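Local coordinates for protein tyrosine--tRNA ligase (PDB 2CYB) that probably catalyses the two-step attachment of tyrosine to its cognate tRNA, first activating the amino acid with ATP and then passing it to the tRNA acceptor end, at residues Q25-V37 against Q162-V175. Numbering follows the deposited sequence.
Sequences QLIETKEKPRAYV and QALDIAHLGVDLAV. With TYR (tyrosine), chain C.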
loop_
_atom_site.group_PDB
_atom_site.type_symbol
_atom_site.label_atom_id
_atom_site.label_comp_id
_atom_site.label_asym_id
_atom_site.label_seq_id
_atom_site.Cartn_x
_atom_site.Cartn_y
_atom_site.Cartn_z
ATOM N N GLN A 25 8.961 -27.285 -20.689
ATOM C CA GLN A 25 10.290 -26.741 -20.929
ATOM C C GLN A 25 11.014 -26.404 -19.630
ATOM O O GLN A 25 12.239 -26.427 -19.576
ATOM C CB GLN A 25 10.221 -25.522 -21.858
ATOM C CG GLN A 25 9.130 -24.522 -21.564
ATOM C CD GLN A 25 8.966 -23.505 -22.687
ATOM O OE1 GLN A 25 9.916 -22.811 -23.055
ATOM N NE2 GLN A 25 7.759 -23.416 -23.238
ATOM N N LEU A 26 10.259 -26.106 -18.578
ATOM C CA LEU A 26 10.864 -25.804 -17.287
ATOM C C LEU A 26 11.529 -27.064 -16.737
ATOM O O LEU A 26 12.634 -27.014 -16.199
ATOM C CB LEU A 26 9.801 -25.307 -16.298
ATOM C CG LEU A 26 10.212 -25.250 -14.821
ATOM C CD1 LEU A 26 11.416 -24.335 -14.638
ATOM C CD2 LEU A 26 9.034 -24.750 -13.992
ATOM N N ILE A 27 10.847 -28.197 -16.873
ATOM C CA ILE A 27 11.378 -29.465 -16.387
ATOM C C ILE A 27 12.597 -29.860 -17.218
ATOM O O ILE A 27 13.508 -30.526 -16.728
ATOM C CB ILE A 27 10.310 -30.576 -16.471
ATOM C CG1 ILE A 27 9.078 -30.163 -15.659
ATOM C CG2 ILE A 27 10.872 -31.885 -15.933
ATOM C CD1 ILE A 27 7.944 -31.161 -15.698
ATOM N N GLU A 28 12.601 -29.437 -18.478
ATOM C CA GLU A 28 13.710 -29.718 -19.379
ATOM C C GLU A 28 14.909 -28.892 -18.933
ATOM O O GLU A 28 15.785 -29.390 -18.228
ATOM C CB GLU A 28 13.325 -29.351 -20.812
ATOM C CG GLU A 28 12.249 -30.244 -21.410
ATOM C CD GLU A 28 11.700 -29.702 -22.715
ATOM O OE1 GLU A 28 12.508 -29.323 -23.590
ATOM O OE2 GLU A 28 10.461 -29.656 -22.869
ATOM N N THR A 29 14.940 -27.627 -19.342
ATOM C CA THR A 29 16.029 -26.735 -18.962
ATOM C C THR A 29 15.963 -26.466 -17.463
ATOM O O THR A 29 14.895 -26.176 -16.927
ATOM C CB THR A 29 15.950 -25.394 -19.721
ATOM O OG1 THR A 29 16.910 -24.481 -19.178
ATOM C CG2 THR A 29 14.562 -24.792 -19.605
ATOM N N LYS A 30 17.108 -26.564 -16.795
ATOM C CA LYS A 30 17.203 -26.355 -15.351
ATOM C C LYS A 30 16.672 -27.579 -14.621
ATOM O O LYS A 30 15.476 -27.689 -14.357
ATOM C CB LYS A 30 16.416 -25.112 -14.914
ATOM C CG LYS A 30 16.471 -24.850 -13.415
ATOM C CD LYS A 30 15.816 -23.528 -13.040
ATOM C CE LYS A 30 15.984 -23.241 -11.554
ATOM N NZ LYS A 30 15.446 -21.908 -11.165
ATOM N N GLU A 31 17.574 -28.501 -14.303
ATOM C CA GLU A 31 17.212 -29.729 -13.609
ATOM C C GLU A 31 17.030 -29.488 -12.121
ATOM O O GLU A 31 17.157 -30.409 -11.313
ATOM C CB GLU A 31 18.282 -30.804 -13.826
ATOM C CG GLU A 31 19.667 -30.459 -13.281
ATOM C CD GLU A 31 20.297 -29.260 -13.970
ATOM O OE1 GLU A 31 19.909 -28.113 -13.657
ATOM O OE2 GLU A 31 21.176 -29.467 -14.832
ATOM N N LYS A 32 16.732 -28.246 -11.758
ATOM C CA LYS A 32 16.532 -27.911 -10.359
ATOM C C LYS A 32 15.419 -26.878 -10.197
ATOM O O LYS A 32 15.642 -25.779 -9.688
ATOM C CB LYS A 32 17.841 -27.389 -9.764
ATOM C CG LYS A 32 17.956 -27.620 -8.275
ATOM C CD LYS A 32 17.687 -29.080 -7.925
ATOM C CE LYS A 32 17.789 -29.320 -6.426
ATOM N NZ LYS A 32 17.351 -30.691 -6.048
ATOM N N PRO A 33 14.195 -27.227 -10.629
ATOM C CA PRO A 33 13.027 -26.344 -10.546
ATOM C C PRO A 33 12.585 -26.109 -9.105
ATOM O O PRO A 33 12.654 -27.010 -8.267
ATOM C CB PRO A 33 11.964 -27.093 -11.351
ATOM C CG PRO A 33 12.763 -28.004 -12.246
ATOM C CD PRO A 33 13.842 -28.476 -11.320
ATOM N N ARG A 34 12.122 -24.896 -8.824
ATOM C CA ARG A 34 11.668 -24.553 -7.484
ATOM C C ARG A 34 10.195 -24.147 -7.503
ATOM O O ARG A 34 9.766 -23.347 -8.341
ATOM C CB ARG A 34 12.513 -23.404 -6.923
ATOM C CG ARG A 34 12.209 -23.048 -5.479
ATOM C CD ARG A 34 13.131 -21.944 -4.992
ATOM N NE ARG A 34 14.527 -22.373 -4.971
ATOM C CZ ARG A 34 15.545 -21.619 -4.569
ATOM N NH1 ARG A 34 15.337 -20.375 -4.147
ATOM N NH2 ARG A 34 16.777 -22.112 -4.584
ATOM N N ALA A 35 9.426 -24.724 -6.585
ATOM C CA ALA A 35 8.005 -24.423 -6.464
ATOM C C ALA A 35 7.707 -24.050 -5.017
ATOM O O ALA A 35 8.451 -24.411 -4.104
ATOM C CB ALA A 35 7.172 -25.631 -6.869
ATOM N N TYR A 36 6.620 -23.314 -4.809
ATOM C CA TYR A 36 6.232 -22.931 -3.461
ATOM C C TYR A 36 4.734 -22.719 -3.381
ATOM O O TYR A 36 4.039 -22.684 -4.391
ATOM C CB TYR A 36 6.917 -21.612 -3.026
ATOM C CG TYR A 36 6.096 -20.332 -3.239
ATOM C CD1 TYR A 36 5.871 -19.439 -2.182
ATOM C CD2 TYR A 36 5.575 -20.004 -4.494
ATOM C CE1 TYR A 36 5.152 -18.252 -2.371
ATOM C CE2 TYR A 36 4.854 -18.823 -4.697
ATOM C CZ TYR A 36 4.649 -17.952 -3.632
ATOM O OH TYR A 36 3.962 -16.778 -3.840
ATOM N N VAL A 37 4.270 -22.584 -2.149
ATOM C CA VAL A 37 2.890 -22.256 -1.854
ATOM C C VAL A 37 3.052 -21.360 -0.643
ATOM O O VAL A 37 3.929 -21.584 0.202
ATOM C CB VAL A 37 2.008 -23.464 -1.448
ATOM C CG1 VAL A 37 0.594 -22.950 -1.103
ATOM C CG2 VAL A 37 1.913 -24.475 -2.587
ATOM N N GLN A 162 2.555 -10.599 -2.732
ATOM C CA GLN A 162 2.483 -12.010 -3.085
ATOM C C GLN A 162 3.232 -12.236 -4.393
ATOM O O GLN A 162 4.008 -13.183 -4.517
ATOM C CB GLN A 162 1.031 -12.465 -3.246
ATOM C CG GLN A 162 0.912 -13.943 -3.575
ATOM C CD GLN A 162 -0.494 -14.465 -3.372
ATOM O OE1 GLN A 162 -1.242 -13.950 -2.538
ATOM N NE2 GLN A 162 -0.854 -15.506 -4.114
ATOM N N ALA A 163 3.003 -11.356 -5.363
ATOM C CA ALA A 163 3.673 -11.460 -6.653
ATOM C C ALA A 163 5.181 -11.349 -6.445
ATOM O O ALA A 163 5.948 -12.111 -7.032
ATOM C CB ALA A 163 3.187 -10.366 -7.597
ATOM N N LEU A 164 5.608 -10.412 -5.602
ATOM C CA LEU A 164 7.033 -10.249 -5.337
ATOM C C LEU A 164 7.647 -11.419 -4.588
ATOM O O LEU A 164 8.855 -11.659 -4.698
ATOM C CB LEU A 164 7.299 -8.954 -4.571
ATOM C CG LEU A 164 7.213 -7.700 -5.444
ATOM C CD1 LEU A 164 7.263 -6.451 -4.557
ATOM C CD2 LEU A 164 8.366 -7.712 -6.465
ATOM N N ASP A 165 6.839 -12.151 -3.823
ATOM C CA ASP A 165 7.369 -13.305 -3.098
ATOM C C ASP A 165 7.901 -14.329 -4.094
ATOM O O ASP A 165 8.899 -14.991 -3.833
ATOM C CB ASP A 165 6.284 -13.965 -2.243
ATOM C CG ASP A 165 5.894 -13.127 -1.057
ATOM O OD1 ASP A 165 4.764 -13.310 -0.568
ATOM O OD2 ASP A 165 6.719 -12.299 -0.606
ATOM N N ILE A 166 7.226 -14.454 -5.235
ATOM C CA ILE A 166 7.637 -15.403 -6.262
ATOM C C ILE A 166 9.063 -15.083 -6.723
ATOM O O ILE A 166 9.925 -15.964 -6.780
ATOM C CB ILE A 166 6.676 -15.354 -7.478
ATOM C CG1 ILE A 166 5.284 -15.850 -7.060
ATOM C CG2 ILE A 166 7.224 -16.210 -8.613
ATOM C CD1 ILE A 166 4.208 -15.579 -8.087
ATOM N N ALA A 167 9.312 -13.814 -7.022
ATOM C CA ALA A 167 10.635 -13.387 -7.476
ATOM C C ALA A 167 11.701 -13.464 -6.389
ATOM O O ALA A 167 12.796 -13.975 -6.620
ATOM C CB ALA A 167 10.563 -11.971 -8.013
ATOM N N HIS A 168 11.390 -12.956 -5.203
ATOM C CA HIS A 168 12.366 -12.960 -4.123
ATOM C C HIS A 168 12.702 -14.329 -3.541
ATOM O O HIS A 168 13.753 -14.490 -2.921
ATOM C CB HIS A 168 11.931 -11.984 -3.028
ATOM C CG HIS A 168 12.137 -10.548 -3.402
ATOM N ND1 HIS A 168 13.148 -9.779 -2.872
ATOM C CD2 HIS A 168 11.497 -9.763 -4.301
ATOM C CE1 HIS A 168 13.125 -8.579 -3.428
ATOM N NE2 HIS A 168 12.133 -8.544 -4.300
ATOM N N LEU A 169 11.826 -15.313 -3.737
ATOM C CA LEU A 169 12.096 -16.659 -3.244
ATOM C C LEU A 169 12.705 -17.515 -4.366
ATOM O O LEU A 169 12.944 -18.714 -4.191
ATOM C CB LEU A 169 10.805 -17.306 -2.718
ATOM C CG LEU A 169 10.208 -16.667 -1.458
ATOM C CD1 LEU A 169 8.811 -17.235 -1.206
ATOM C CD2 LEU A 169 11.114 -16.918 -0.260
ATOM N N GLY A 170 12.945 -16.893 -5.519
ATOM C CA GLY A 170 13.526 -17.607 -6.646
ATOM C C GLY A 170 12.657 -18.765 -7.094
ATOM O O GLY A 170 13.147 -19.837 -7.441
ATOM N N VAL A 171 11.352 -18.535 -7.101
ATOM C CA VAL A 171 10.388 -19.556 -7.482
ATOM C C VAL A 171 10.149 -19.638 -8.987
ATOM O O VAL A 171 10.014 -18.621 -9.666
ATOM C CB VAL A 171 9.050 -19.306 -6.734
ATOM C CG1 VAL A 171 7.927 -20.148 -7.323
ATOM C CG2 VAL A 171 9.237 -19.623 -5.265
ATOM N N ASP A 172 10.117 -20.865 -9.504
ATOM C CA ASP A 172 9.881 -21.104 -10.923
ATOM C C ASP A 172 8.424 -21.471 -11.153
ATOM O O ASP A 172 7.847 -21.146 -12.193
ATOM C CB ASP A 172 10.774 -22.243 -11.426
ATOM C CG ASP A 172 12.242 -21.934 -11.264
ATOM O OD1 ASP A 172 12.934 -22.658 -10.513
ATOM O OD2 ASP A 172 12.696 -20.951 -11.884
ATOM N N LEU A 173 7.840 -22.152 -10.171
ATOM C CA LEU A 173 6.451 -22.590 -10.245
ATOM C C LEU A 173 5.660 -22.146 -9.016
ATOM O O LEU A 173 5.926 -22.590 -7.899
ATOM C CB LEU A 173 6.389 -24.118 -10.366
ATOM C CG LEU A 173 4.991 -24.749 -10.382
ATOM C CD1 LEU A 173 4.259 -24.344 -11.647
ATOM C CD2 LEU A 173 5.106 -26.262 -10.297
ATOM N N ALA A 174 4.693 -21.260 -9.230
ATOM C CA ALA A 174 3.846 -20.774 -8.140
ATOM C C ALA A 174 2.626 -21.690 -8.058
ATOM O O ALA A 174 1.867 -21.797 -9.014
ATOM C CB ALA A 174 3.399 -19.340 -8.419
ATOM N N VAL A 175 2.443 -22.339 -6.918
ATOM C CA VAL A 175 1.313 -23.238 -6.723
ATOM C C VAL A 175 0.292 -22.592 -5.782
ATOM O O VAL A 175 0.661 -21.984 -4.778
ATOM C CB VAL A 175 1.766 -24.580 -6.098
ATOM C CG1 VAL A 175 0.570 -25.492 -5.903
ATOM C CG2 VAL A 175 2.805 -25.256 -6.994
HETATM N N TYR C . -2.893 -15.470 -0.935
HETATM C CA TYR C . -2.700 -16.821 -0.354
HETATM C C TYR C . -4.003 -17.357 0.233
HETATM O O TYR C . -3.984 -18.484 0.756
HETATM C CB TYR C . -1.606 -16.762 0.718
HETATM C CG TYR C . -0.276 -16.353 0.132
HETATM C CD1 TYR C . 0.419 -15.243 0.614
HETATM C CD2 TYR C . 0.286 -17.087 -0.920
HETATM C CE1 TYR C . 1.657 -14.874 0.059
HETATM C CE2 TYR C . 1.503 -16.733 -1.475
HETATM C CZ TYR C . 2.187 -15.629 -0.984
HETATM O OH TYR C . 3.403 -15.304 -1.531
HETATM O OXT TYR C . -5.029 -16.651 0.148
HETATM O O HOH W 1 15.439 -20.808 -8.503
HETATM O O HOH W 2 1.367 -17.461 -4.765
#
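The guanidinium of Arg34 meets the carbonyl oxygen of Leu169 edge-on: NH1 to O is 2.9 Å, and the acceptor lies only 6° out of the guanidinium plane, while water 1 sits over one face. That water also joins Lys30 NZ to Gly170 O. The chain of Arg34, bent at its third torsion (-64°), turns the group onto the Schellman turn that closes helix 154-168, where Gly170 has positive phi. With Glu65 pairing to NE, an alanine here would probably leave the Glu65 carboxylate without this counter-charge and the Leu169 carbonyl without its NH1 donor.

The Tyr36 ring receives the substrate hydroxyl at its edge, in plane, with Tyr36 OH 2.8 Å from the ligand OH; around the rest of it, Val171 CG1 approaches CD2 at 3.7 Å, Leu169 CD1 approaches CD1, and Ile166 CG1 and Ala174 CB meet CE2. Asp165 OD1 accepts from the ligand hydroxyl at 2.6 Å and Gln162 OE1 from the ligand's amino nitrogen, so this wall of the pocket holds the phenol hydroxyl and the amino group of the bound L-tyrosine. Water 2 bridges Tyr36 OH and Gln162 NE2.

Asp172 OD1 is gripped twice: Lys30 NZ bonds its syn lone pair at 2.7 Å in a salt bridge, and the Arg34 backbone N takes the anti one at 2.9 Å. Arg34 O answers with two acceptances, from Asp172 N and Leu173 N. Beyond it the parallel ladder continues through Tyr36 N to Leu173 O and Val175 N to Tyr36 O, the strand segments inclined at 22°.

Strand 34-39 lies between 173-177 and 65-70, Ala35 making backbone bonds to Glu65 and Ile67, in the Rossmann-type sheet of this class I synthetase; helix 154-168, whose segment 162-168 runs roughly antiparallel to strand 34-37, flanks the face bearing Tyr36 and Ala174.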